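TIGR00266 family protein (Pseudomonas aeruginosa, PDB 1YOX) is of unknown function but belongs to the AIM24 (mitochondrial biogenesis) family of the cupin clan. Local coordinates at residues L8-L13 with V100-L105; V20-D25 with L156-A161. One frame throughout, in Å; residues are numbered along the deposited sequence.

Contact 1 of 2, residues L8-L13 with V100-L105; sequences LDYRIL and VVAVDL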
loop_
_atom_site.group_PDB
_atom_site.type_symbol
_atom_site.label_atom_id
_atom_site.label_comp_id
_atom_site.label_asym_id
_atom_site.label_seq_id
_atom_site.Cartn_x
_atom_site.Cartn_y
_atom_site.Cartn_z
ATOM N N LEU C 8 -14.785 -17.263 -17.861
ATOM C CA LEU C 8 -14.957 -16.712 -16.506
ATOM C C LEU C 8 -15.557 -15.323 -16.444
ATOM O O LEU C 8 -15.089 -14.410 -17.115
ATOM C CB LEU C 8 -13.629 -16.716 -15.736
ATOM C CG LEU C 8 -13.066 -18.077 -15.300
ATOM C CD1 LEU C 8 -11.821 -17.872 -14.437
ATOM C CD2 LEU C 8 -14.104 -18.972 -14.586
ATOM N N ASP C 9 -16.590 -15.168 -15.616
ATOM C CA ASP C 9 -17.039 -13.853 -15.201
ATOM C C ASP C 9 -16.326 -13.420 -13.922
ATOM O O ASP C 9 -15.889 -14.240 -13.126
ATOM C CB ASP C 9 -18.559 -13.784 -15.025
ATOM C CG ASP C 9 -19.308 -14.034 -16.339
ATOM O OD1 ASP C 9 -19.583 -13.063 -17.074
ATOM O OD2 ASP C 9 -19.590 -15.212 -16.648
ATOM N N TYR C 10 -16.237 -12.109 -13.738
ATOM C CA TYR C 10 -15.510 -11.551 -12.634
ATOM C C TYR C 10 -15.948 -10.120 -12.464
ATOM O O TYR C 10 -16.584 -9.553 -13.346
ATOM C CB TYR C 10 -13.996 -11.600 -12.910
ATOM C CG TYR C 10 -13.604 -10.711 -14.048
ATOM C CD1 TYR C 10 -13.255 -9.381 -13.826
ATOM C CD2 TYR C 10 -13.620 -11.184 -15.363
ATOM C CE1 TYR C 10 -12.924 -8.553 -14.874
ATOM C CE2 TYR C 10 -13.270 -10.343 -16.428
ATOM C CZ TYR C 10 -12.933 -9.045 -16.169
ATOM O OH TYR C 10 -12.582 -8.223 -17.197
ATOM N N ARG C 11 -15.622 -9.556 -11.307
ATOM C CA ARG C 11 -15.633 -8.122 -11.113
ATOM C C ARG C 11 -14.386 -7.774 -10.295
ATOM O O ARG C 11 -13.984 -8.522 -9.415
ATOM C CB ARG C 11 -16.909 -7.661 -10.414
ATOM C CG ARG C 11 -17.284 -8.499 -9.200
ATOM C CD ARG C 11 -18.616 -8.075 -8.599
ATOM N NE ARG C 11 -18.798 -8.671 -7.271
ATOM C CZ ARG C 11 -19.019 -7.981 -6.151
ATOM N NH1 ARG C 11 -19.098 -6.646 -6.164
ATOM N NH2 ARG C 11 -19.161 -8.638 -5.009
ATOM N N ILE C 12 -13.758 -6.662 -10.638
ATOM C CA ILE C 12 -12.594 -6.168 -9.952
ATOM C C ILE C 12 -13.090 -5.141 -8.945
ATOM O O ILE C 12 -13.723 -4.155 -9.317
ATOM C CB ILE C 12 -11.593 -5.534 -10.951
ATOM C CG1 ILE C 12 -10.845 -6.631 -11.725
ATOM C CG2 ILE C 12 -10.575 -4.599 -10.232
ATOM C CD1 ILE C 12 -10.236 -6.156 -13.067
ATOM N N LEU C 13 -12.782 -5.371 -7.669
ATOM C CA LEU C 13 -13.221 -4.490 -6.610
ATOM C C LEU C 13 -12.145 -3.507 -6.147
ATOM O O LEU C 13 -10.950 -3.811 -6.203
ATOM C CB LEU C 13 -13.708 -5.333 -5.436
ATOM C CG LEU C 13 -14.744 -6.396 -5.790
ATOM C CD1 LEU C 13 -14.950 -7.282 -4.583
ATOM C CD2 LEU C 13 -16.029 -5.699 -6.213
ATOM N N VAL C 100 -5.337 -4.495 -10.232
ATOM C CA VAL C 100 -5.497 -5.757 -10.913
ATOM C C VAL C 100 -5.846 -5.411 -12.360
ATOM O O VAL C 100 -6.510 -4.423 -12.607
ATOM C CB VAL C 100 -6.608 -6.594 -10.222
ATOM C CG1 VAL C 100 -6.876 -7.883 -10.946
ATOM C CG2 VAL C 100 -6.236 -6.865 -8.736
ATOM N N VAL C 101 -5.352 -6.179 -13.319
ATOM C CA VAL C 101 -5.831 -6.040 -14.695
ATOM C C VAL C 101 -6.159 -7.408 -15.236
ATOM O O VAL C 101 -5.404 -8.380 -15.034
ATOM C CB VAL C 101 -4.821 -5.323 -15.683
ATOM C CG1 VAL C 101 -4.943 -3.782 -15.622
ATOM C CG2 VAL C 101 -3.416 -5.788 -15.493
ATOM N N ALA C 102 -7.304 -7.484 -15.908
ATOM C CA ALA C 102 -7.702 -8.693 -16.621
ATOM C C ALA C 102 -7.056 -8.591 -17.975
ATOM O O ALA C 102 -7.048 -7.534 -18.584
ATOM C CB ALA C 102 -9.221 -8.772 -16.749
ATOM N N VAL C 103 -6.458 -9.666 -18.439
ATOM C CA VAL C 103 -5.916 -9.654 -19.777
ATOM C C VAL C 103 -6.504 -10.863 -20.483
ATOM O O VAL C 103 -6.326 -12.003 -20.044
ATOM C CB VAL C 103 -4.355 -9.657 -19.785
ATOM C CG1 VAL C 103 -3.814 -9.734 -21.215
ATOM C CG2 VAL C 103 -3.782 -8.415 -19.064
ATOM N N ASP C 104 -7.256 -10.606 -21.554
ATOM C CA ASP C 104 -7.768 -11.704 -22.378
ATOM C C ASP C 104 -6.618 -12.189 -23.217
ATOM O O ASP C 104 -5.979 -11.416 -23.918
ATOM C CB ASP C 104 -8.941 -11.260 -23.252
ATOM C CG ASP C 104 -9.687 -12.436 -23.871
ATOM O OD1 ASP C 104 -9.052 -13.449 -24.242
ATOM O OD2 ASP C 104 -10.918 -12.356 -23.996
ATOM N N LEU C 105 -6.317 -13.468 -23.111
ATOM C CA LEU C 105 -5.237 -14.015 -23.884
ATOM C C LEU C 105 -5.529 -13.868 -25.394
ATOM O O LEU C 105 -4.615 -13.517 -26.173
ATOM C CB LEU C 105 -4.931 -15.453 -23.445
ATOM C CG LEU C 105 -3.726 -15.717 -22.499
ATOM C CD1 LEU C 105 -3.228 -14.491 -21.759
ATOM C CD2 LEU C 105 -3.967 -16.876 -21.536
#

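Contact 2 of 2, residues V20-D25 with L156-A161; sequences VEIELD and LVFVHA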
loop_
_atom_site.group_PDB
_atom_site.type_symbol
_atom_site.label_atom_id
_atom_site.label_comp_id
_atom_site.label_asym_id
_atom_site.label_seq_id
_atom_site.Cartn_x
_atom_site.Cartn_y
_atom_site.Cartn_z
ATOM N N VAL C 20 -9.805 -9.324 -7.163
ATOM C CA VAL C 20 -10.607 -9.895 -8.210
ATOM C C VAL C 20 -11.541 -10.969 -7.679
ATOM O O VAL C 20 -11.120 -11.988 -7.148
ATOM C CB VAL C 20 -9.752 -10.399 -9.427
ATOM C CG1 VAL C 20 -8.894 -11.586 -9.041
ATOM C CG2 VAL C 20 -10.678 -10.756 -10.593
ATOM N N GLU C 21 -12.830 -10.717 -7.821
ATOM C CA GLU C 21 -13.824 -11.678 -7.403
ATOM C C GLU C 21 -14.273 -12.408 -8.655
ATOM O O GLU C 21 -14.883 -11.822 -9.549
ATOM C CB GLU C 21 -15.000 -11.012 -6.686
ATOM C CG GLU C 21 -15.935 -12.033 -6.036
ATOM C CD GLU C 21 -17.331 -11.499 -5.798
ATOM O OE1 GLU C 21 -17.612 -11.069 -4.662
ATOM O OE2 GLU C 21 -18.141 -11.478 -6.753
ATOM N N ILE C 22 -13.927 -13.684 -8.707
ATOM C CA ILE C 22 -14.218 -14.572 -9.813
ATOM C C ILE C 22 -15.544 -15.265 -9.546
ATOM O O ILE C 22 -15.751 -15.848 -8.484
ATOM C CB ILE C 22 -13.134 -15.666 -9.950
ATOM C CG1 ILE C 22 -11.707 -15.049 -10.041
ATOM C CG2 ILE C 22 -13.478 -16.630 -11.127
ATOM C CD1 ILE C 22 -11.395 -14.293 -11.339
ATOM N N GLU C 23 -16.445 -15.173 -10.525
ATOM C CA GLU C 23 -17.740 -15.839 -10.473
ATOM C C GLU C 23 -17.645 -17.173 -11.217
ATOM O O GLU C 23 -17.382 -17.197 -12.418
ATOM C CB GLU C 23 -18.804 -14.938 -11.100
ATOM C CG GLU C 23 -20.205 -15.533 -11.068
ATOM C CD GLU C 23 -21.246 -14.518 -11.447
ATOM O OE1 GLU C 23 -21.567 -13.659 -10.588
ATOM O OE2 GLU C 23 -21.724 -14.563 -12.609
ATOM N N LEU C 24 -17.839 -18.262 -10.486
ATOM C CA LEU C 24 -17.751 -19.619 -11.028
ATOM C C LEU C 24 -19.147 -20.221 -11.261
ATOM O O LEU C 24 -19.916 -20.340 -10.311
ATOM C CB LEU C 24 -16.982 -20.511 -10.034
ATOM C CG LEU C 24 -15.466 -20.806 -10.127
ATOM C CD1 LEU C 24 -14.679 -19.794 -10.928
ATOM C CD2 LEU C 24 -14.825 -21.063 -8.792
ATOM N N ASP C 25 -19.474 -20.590 -12.512
ATOM C CA ASP C 25 -20.648 -21.455 -12.776
ATOM C C ASP C 25 -20.383 -22.905 -12.350
ATOM O O ASP C 25 -19.214 -23.288 -12.139
ATOM C CB ASP C 25 -21.097 -21.347 -14.227
ATOM C CG ASP C 25 -21.445 -19.910 -14.613
ATOM O OD1 ASP C 25 -22.070 -19.200 -13.787
ATOM O OD2 ASP C 25 -21.063 -19.477 -15.726
ATOM N N LEU C 156 -9.032 -16.085 -19.756
ATOM C CA LEU C 156 -8.721 -14.925 -18.929
ATOM C C LEU C 156 -7.639 -15.163 -17.896
ATOM O O LEU C 156 -7.578 -16.186 -17.213
ATOM C CB LEU C 156 -9.969 -14.384 -18.260
ATOM C CG LEU C 156 -10.872 -13.645 -19.239
ATOM C CD1 LEU C 156 -12.249 -13.487 -18.612
ATOM C CD2 LEU C 156 -10.276 -12.290 -19.639
ATOM N N VAL C 157 -6.803 -14.150 -17.796
ATOM C CA VAL C 157 -5.626 -14.125 -16.947
ATOM C C VAL C 157 -5.770 -12.814 -16.165
ATOM O O VAL C 157 -6.323 -11.853 -16.684
ATOM C CB VAL C 157 -4.378 -14.199 -17.872
ATOM C CG1 VAL C 157 -3.414 -13.084 -17.659
ATOM C CG2 VAL C 157 -3.763 -15.617 -17.877
ATOM N N PHE C 158 -5.341 -12.790 -14.913
ATOM C CA PHE C 158 -5.385 -11.577 -14.107
ATOM C C PHE C 158 -3.992 -11.401 -13.516
ATOM O O PHE C 158 -3.413 -12.337 -12.930
ATOM C CB PHE C 158 -6.438 -11.678 -12.999
ATOM C CG PHE C 158 -7.813 -12.002 -13.506
ATOM C CD1 PHE C 158 -8.162 -13.320 -13.823
ATOM C CD2 PHE C 158 -8.752 -10.982 -13.719
ATOM C CE1 PHE C 158 -9.425 -13.626 -14.331
ATOM C CE2 PHE C 158 -10.044 -11.281 -14.216
ATOM C CZ PHE C 158 -10.374 -12.606 -14.514
ATOM N N VAL C 159 -3.442 -10.211 -13.717
ATOM C CA VAL C 159 -2.110 -9.926 -13.268
ATOM C C VAL C 159 -2.209 -8.699 -12.367
ATOM O O VAL C 159 -3.141 -7.914 -12.499
ATOM C CB VAL C 159 -1.062 -9.737 -14.465
ATOM C CG1 VAL C 159 -0.902 -11.030 -15.298
ATOM C CG2 VAL C 159 -1.421 -8.585 -15.353
ATOM N N HIS C 160 -1.241 -8.534 -11.464
ATOM C CA HIS C 160 -1.283 -7.438 -10.518
ATOM C C HIS C 160 -0.073 -6.491 -10.679
ATOM O O HIS C 160 1.057 -6.956 -10.793
ATOM C CB HIS C 160 -1.337 -8.047 -9.110
ATOM C CG HIS C 160 -1.131 -7.060 -8.006
ATOM N ND1 HIS C 160 -2.180 -6.500 -7.308
ATOM C CD2 HIS C 160 -0.000 -6.554 -7.456
ATOM C CE1 HIS C 160 -1.706 -5.698 -6.370
ATOM N NE2 HIS C 160 -0.388 -5.709 -6.441
ATOM N N ALA C 161 -0.316 -5.182 -10.660
ATOM C CA ALA C 161 0.752 -4.166 -10.688
ATOM C C ALA C 161 0.866 -3.394 -9.378
ATOM O O ALA C 161 -0.078 -2.720 -8.977
ATOM C CB ALA C 161 0.548 -3.192 -11.862
#

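Contact 1 of 2, residues L8-L13 with V100-L105
I12 and V100 face each other where the backbones come nearest, their CA atoms 7.2 Å apart. Strands 9-13 and 100-104 run close to antiparallel, at 155° between their N-to-C directions, but their axes approach no closer than 8.5 Å and no hydrogen bond joins them. Each is an edge strand of its own sheet, counted within the chain, 9-13 beside 19-24 and 98-104 beside 156-162, so two sheet margins meet here through side chains. Y10 reaches across with the far end of its ring: CZ lies 3.8 Å from A102 CB, and Y10 OH is 3.4 Å from the same A102 CB. The ring gets there with CG between the backbone N and the carbonyl carbon (chi1 66°), and the methyl meets it obliquely. I12 CG1 packs against V100 CG1 at 4.2 Å, while I12 CD1, carried outward by a nearly extended chi2, passes 4.1 Å from V100 O. R11 pairs with E21 and packs on R168 of the second subunit. Cohesion between the margins therefore rests on dispersion and exclusion of water, with Y10 bringing its hydroxyl against a methyl and the I12 CD1 methyl near a backbone carbonyl oxygen.

Contact 2 of 2, residues V20-D25 with L156-A161
I22 places its CD1 methyl over one face of the F158 ring, 4.0 Å from the centroid and 29° off the normal, a CH-pi contact. The methyl sits toward the CE1-CZ side of the ring, with I22 CD1 to F158 CE1 at 3.6 Å. On the same side of the ring plane, V20 CG2 lies 3.7 Å from F158 CD2 and equally near CE2, meeting the ring obliquely, with the two side chains crossing at about a right angle. In I22 the second torsion is bent (chi2 -70°), which swings CD1 out of an extended line and over the aromatic carbons. All three residues are buried where side chains from two antiparallel sheets meet in the interior, as expected of an all-beta, cupin-like fold. Around them, Y10 adds an edge-to-face ring contact with F158, and A102 and C121, from the strands flanking 156-162, also pack on F158. V20 packs further on L120 and C121, I22 on F92 and L8. Backbone hydrogen bonds to F92 and V90 set V20 and I22 in their strand. E21, between them in sequence, takes no part in the packing; its OE1 is hydrogen-bonded to Y39 OH and forms a salt bridge with R168 of the second subunit.

Both contacts join the same two sheets through neighbouring strands: 9-13 pairs with 19-24 in one, 98-104 with 156-162 in the other, and the contact centres lie about 4 Å apart. Contact 2 is the core member, all its touching residues being buried, whereas contact 1 lies at the margin and is only partly buried. Backbone hydrogen bonds such as D9 O to E23 N and V103 N to V157 O, each 2.8 Å, tie one contact to the other within the sheets. Neither contact has a hydrogen bond between its own segments. Contact 2 centres on an aromatic face, while contact 1 relies on a ring's phenolic end and aliphatic branches.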